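Side-chain contacts in helicase-like protein (Bacteroides thetaiotaomicron, PDB 2FG1), which is of unknown function but may release ADP-ribose by hydrolysis from ADP-ribosylated thymidine in DNA: residues Asp101-Arg104 with Gln105-Glu109; Gln140-Lys143 with Glu144-Thr148. One frame throughout, in Å; residues are numbered along the deposited sequence.

Interaction 1 of 2, residues Asp101-Arg104 with Gln105-Glu109; sequences DAVR and QCLKE
Arg104 meets Lys108, and Val103 meets Leu107, in an i to i+4 contact inside one alpha-helix. The segments 101-104 and 105-109 are successive turns of helix 100-117 in a macro domain. Four backbone hydrogen bonds join the turns. Gln105 N donates to Asp101 O, Cys106 N to Ala102 O, Leu107 N to Val103 O and Lys108 N to Arg104 O. The second of these is 2.9 Å from Cys106 N to Ala102 O, with an N-H...O angle of 165°.

On the buried side, Val103 and Leu107 lie side by side and point the same way. Val103 CG1 is 3.9 Å from Leu107 CD1. With chi1 179°, CG1 of Val103 stands anti to the backbone N and beside the carbonyl carbon, which brings this methyl alongside the leucine one turn on. Cys106 turns its side chain back along the helix, and its SG is 3.2 Å from Ala102 O. Cys106 and Leu107 also touch Met82 of strand 77-85.

On the side facing helix 135-147, the lysine end comes up against CG and CD of the arginine. Lys108 NZ is 3.6 Å from Arg104 CD. The two charged ends stay apart, with Arg104 NH1 4.8 Å from Lys108 NZ. Arg104 forms salt bridges with Glu144 and Glu145, and Lys108 forms one with Glu145. Glu145 OE2 thus takes one salt bridge from each of the two cations, which probably balances part of their charge and ties both to the neighbouring helix.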
loop_
_atom_site.group_PDB
_atom_site.type_symbol
_atom_site.label_atom_id
_atom_site.label_comp_id
_atom_site.label_asym_id
_atom_site.label_seq_id
_atom_site.Cartn_x
_atom_site.Cartn_y
_atom_site.Cartn_z
ATOM N N ASP A 101 12.414 -2.904 -4.127
ATOM C CA ASP A 101 13.047 -3.127 -2.821
ATOM C C ASP A 101 12.388 -2.302 -1.713
ATOM O O ASP A 101 12.174 -2.790 -0.591
ATOM C CB ASP A 101 14.572 -2.925 -2.868
ATOM C CG ASP A 101 15.005 -1.542 -3.380
ATOM O OD1 ASP A 101 14.228 -0.794 -4.019
ATOM O OD2 ASP A 101 16.195 -1.206 -3.170
ATOM N N ALA A 102 12.033 -1.064 -2.038
ATOM C CA ALA A 102 11.307 -0.225 -1.097
ATOM C C ALA A 102 9.942 -0.816 -0.763
ATOM O O ALA A 102 9.557 -0.881 0.407
ATOM C CB ALA A 102 11.156 1.194 -1.642
ATOM N N VAL A 103 9.201 -1.265 -1.776
ATOM C CA VAL A 103 7.899 -1.871 -1.529
ATOM C C VAL A 103 8.055 -3.100 -0.643
ATOM O O VAL A 103 7.266 -3.298 0.265
ATOM C CB VAL A 103 7.138 -2.219 -2.833
ATOM C CG1 VAL A 103 5.793 -2.865 -2.511
ATOM C CG2 VAL A 103 6.926 -0.958 -3.670
ATOM N N ARG A 104 9.065 -3.921 -0.906
ATOM C CA ARG A 104 9.300 -5.098 -0.066
ATOM C C ARG A 104 9.557 -4.695 1.388
ATOM O O ARG A 104 8.976 -5.289 2.306
ATOM C CB ARG A 104 10.441 -5.946 -0.598
ATOM C CG ARG A 104 10.674 -7.150 0.306
ATOM C CD ARG A 104 11.842 -7.980 -0.120
ATOM N NE ARG A 104 11.669 -8.626 -1.417
ATOM C CZ ARG A 104 11.045 -9.788 -1.594
ATOM N NH1 ARG A 104 10.449 -10.411 -0.569
ATOM N NH2 ARG A 104 10.978 -10.320 -2.808
ATOM N N GLN A 105 10.391 -3.681 1.597
ATOM C CA GLN A 105 10.662 -3.199 2.957
ATOM C C GLN A 105 9.376 -2.708 3.620
ATOM O O GLN A 105 9.114 -3.011 4.792
ATOM C CB GLN A 105 11.740 -2.114 2.957
ATOM C CG GLN A 105 12.095 -1.605 4.359
ATOM C CD GLN A 105 13.281 -0.667 4.391
ATOM O OE1 GLN A 105 13.555 0.063 3.436
ATOM N NE2 GLN A 105 14.014 -0.696 5.501
ATOM N N CYS A 106 8.557 -1.980 2.869
ATOM C CA CYS A 106 7.266 -1.548 3.388
ATOM C C CYS A 106 6.416 -2.740 3.801
ATOM O O CYS A 106 5.802 -2.737 4.871
ATOM C CB CYS A 106 6.498 -0.762 2.327
ATOM S SG CYS A 106 7.208 0.826 1.826
ATOM N N LEU A 107 6.373 -3.769 2.951
ATOM C CA LEU A 107 5.555 -4.934 3.221
ATOM C C LEU A 107 6.064 -5.740 4.414
ATOM O O LEU A 107 5.252 -6.355 5.107
ATOM C CB LEU A 107 5.389 -5.806 1.972
ATOM C CG LEU A 107 4.499 -5.171 0.882
ATOM C CD1 LEU A 107 4.599 -5.961 -0.429
ATOM C CD2 LEU A 107 3.051 -5.060 1.332
ATOM N N LYS A 108 7.372 -5.710 4.677
ATOM C CA LYS A 108 7.894 -6.329 5.902
ATOM C C LYS A 108 7.275 -5.657 7.141
ATOM O O LYS A 108 6.923 -6.330 8.120
ATOM C CB LYS A 108 9.419 -6.222 5.966
ATOM C CG LYS A 108 10.186 -7.258 5.138
ATOM C CD LYS A 108 11.687 -7.196 5.429
ATOM C CE LYS A 108 12.458 -8.361 4.834
ATOM N NZ LYS A 108 12.286 -8.501 3.374
ATOM N N GLU A 109 7.151 -4.333 7.095
ATOM C CA GLU A 109 6.557 -3.612 8.226
ATOM C C GLU A 109 5.048 -3.875 8.314
ATOM O O GLU A 109 4.500 -4.054 9.417
ATOM C CB GLU A 109 6.880 -2.112 8.173
ATOM C CG GLU A 109 6.476 -1.371 9.455
ATOM C CD GLU A 109 6.895 0.082 9.481
ATOM O OE1 GLU A 109 7.773 0.482 8.692
ATOM O OE2 GLU A 109 6.355 0.836 10.322
#

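Interaction 2 of 2, residues Gln140-Lys143 with Glu144-Thr148; sequences QIIK and EELIT
Gln140 and Glu144 cross at a slant on helix 135-147, the helix of a beta-alpha-beta unit between strands 120-123 and 153-157 of the macro domain. Their amide and carboxylate planes stand 60° apart. Gln140 NE2 donates to Glu144 OE2 at 2.8 Å, and the bond is nearly straight. The acceptor lies in the plane of the amide, but the donor meets OE2 on its anti side, 20° out of the carboxylate plane. The glutamine chain bends at chi2 (61°), which swings its amide towards the glutamate one turn on. The other oxygen, Glu144 OE1, pairs with Arg104 of helix 100-117. Replacing Glu144 with an alanine would probably leave the Gln140 amide free to turn and deprive Arg104 of one of its two carboxylate partners.

On the sheet side, Ile142 CG2 and Leu146 CD1 are 4.4 Å apart, and both side chains touch Val153. The helix widens near its end into a pi-type turn: Thr148 N donates to Lys143 O, five residues back, at 3.1 Å. Thr148 OG1 donates to Glu144 O at 2.7 Å, from above the carbonyl plane.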
loop_
_atom_site.group_PDB
_atom_site.type_symbol
_atom_site.label_atom_id
_atom_site.label_comp_id
_atom_site.label_asym_id
_atom_site.label_seq_id
_atom_site.Cartn_x
_atom_site.Cartn_y
_atom_site.Cartn_z
ATOM N N GLN A 140 4.804 -11.531 -6.661
ATOM C CA GLN A 140 5.755 -12.443 -6.016
ATOM C C GLN A 140 6.209 -11.871 -4.668
ATOM O O GLN A 140 6.296 -12.594 -3.669
ATOM C CB GLN A 140 6.937 -12.723 -6.943
ATOM C CG GLN A 140 7.932 -13.740 -6.378
ATOM C CD GLN A 140 7.315 -15.102 -6.115
ATOM O OE1 GLN A 140 6.533 -15.610 -6.917
ATOM N NE2 GLN A 140 7.687 -15.715 -4.992
ATOM N N ILE A 141 6.472 -10.572 -4.622
ATOM C CA ILE A 141 6.847 -9.917 -3.370
ATOM C C ILE A 141 5.726 -10.023 -2.331
ATOM O O ILE A 141 5.980 -10.332 -1.152
ATOM C CB ILE A 141 7.229 -8.441 -3.601
ATOM C CG1 ILE A 141 8.421 -8.341 -4.567
ATOM C CG2 ILE A 141 7.549 -7.751 -2.273
ATOM C CD1 ILE A 141 8.691 -6.910 -5.067
ATOM N N ILE A 142 4.488 -9.785 -2.759
ATOM C CA ILE A 142 3.325 -9.885 -1.891
ATOM C C ILE A 142 3.147 -11.315 -1.361
ATOM O O ILE A 142 2.867 -11.510 -0.163
ATOM C CB ILE A 142 2.071 -9.404 -2.645
ATOM C CG1 ILE A 142 2.165 -7.896 -2.926
ATOM C CG2 ILE A 142 0.803 -9.730 -1.849
ATOM C CD1 ILE A 142 1.253 -7.409 -4.053
ATOM N N LYS A 143 3.312 -12.311 -2.227
ATOM C CA LYS A 143 3.219 -13.704 -1.802
ATOM C C LYS A 143 4.236 -13.964 -0.696
ATOM O O LYS A 143 3.901 -14.527 0.350
ATOM C CB LYS A 143 3.485 -14.646 -2.975
ATOM C CG LYS A 143 2.345 -14.802 -3.961
ATOM C CD LYS A 143 2.794 -15.670 -5.128
ATOM C CE LYS A 143 1.710 -15.778 -6.181
ATOM N NZ LYS A 143 2.101 -16.716 -7.271
ATOM N N GLU A 144 5.481 -13.564 -0.928
ATOM C CA GLU A 144 6.548 -13.850 0.013
ATOM C C GLU A 144 6.354 -13.139 1.347
ATOM O O GLU A 144 6.553 -13.744 2.406
ATOM C CB GLU A 144 7.882 -13.459 -0.597
ATOM C CG GLU A 144 8.254 -14.321 -1.776
ATOM C CD GLU A 144 9.448 -13.787 -2.523
ATOM O OE1 GLU A 144 10.104 -12.846 -2.038
ATOM O OE2 GLU A 144 9.736 -14.324 -3.609
ATOM N N GLU A 145 5.996 -11.862 1.305
ATOM C CA GLU A 145 5.976 -11.064 2.532
ATOM C C GLU A 145 4.699 -11.198 3.342
ATOM O O GLU A 145 4.725 -10.915 4.536
ATOM C CB GLU A 145 6.270 -9.586 2.240
ATOM C CG GLU A 145 7.676 -9.314 1.709
ATOM C CD GLU A 145 8.796 -9.695 2.675
ATOM O OE1 GLU A 145 8.521 -9.975 3.866
ATOM O OE2 GLU A 145 9.965 -9.718 2.250
ATOM N N LEU A 146 3.592 -11.595 2.715
ATOM C CA LEU A 146 2.296 -11.656 3.410
ATOM C C LEU A 146 1.666 -13.041 3.384
ATOM O O LEU A 146 1.413 -13.640 4.433
ATOM C CB LEU A 146 1.317 -10.601 2.861
ATOM C CG LEU A 146 1.770 -9.144 3.001
ATOM C CD1 LEU A 146 0.816 -8.215 2.277
ATOM C CD2 LEU A 146 1.934 -8.722 4.473
ATOM N N ILE A 147 1.419 -13.558 2.185
ATOM C CA ILE A 147 0.675 -14.809 2.037
ATOM C C ILE A 147 1.315 -15.977 2.786
ATOM O O ILE A 147 0.621 -16.776 3.418
ATOM C CB ILE A 147 0.507 -15.157 0.538
ATOM C CG1 ILE A 147 -0.449 -14.173 -0.138
ATOM C CG2 ILE A 147 0.050 -16.605 0.330
ATOM C CD1 ILE A 147 -1.892 -14.230 0.362
ATOM N N THR A 148 2.637 -16.074 2.728
ATOM C CA THR A 148 3.342 -17.199 3.345
ATOM C C THR A 148 3.287 -17.202 4.873
ATOM O O THR A 148 3.639 -18.218 5.500
ATOM C CB THR A 148 4.816 -17.248 2.907
ATOM O OG1 THR A 148 5.471 -16.053 3.345
ATOM C CG2 THR A 148 4.925 -17.400 1.391
#

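Interaction 1 comes first along the chain, on helix 100-117, and interaction 2 follows on helix 135-147. Strand 120-123 lies between the two helices in sequence. Their centres are about 11 Å apart, and the helices touch directly. The joint between them includes the salt bridges Arg104 NH2 to Glu144 OE1, 2.8 Å, and Lys108 NZ to Glu145 OE2, 2.9 Å. Both helices also pack on strands of the mixed sheet, helix 100-117 on 77-85 and helix 135-147 on 120-123 and 153-157. The two helices thus lie side by side on one face of the sheet of the macro domain, joined by these salt bridges and by the buried side chains of Leu107 and Ile141.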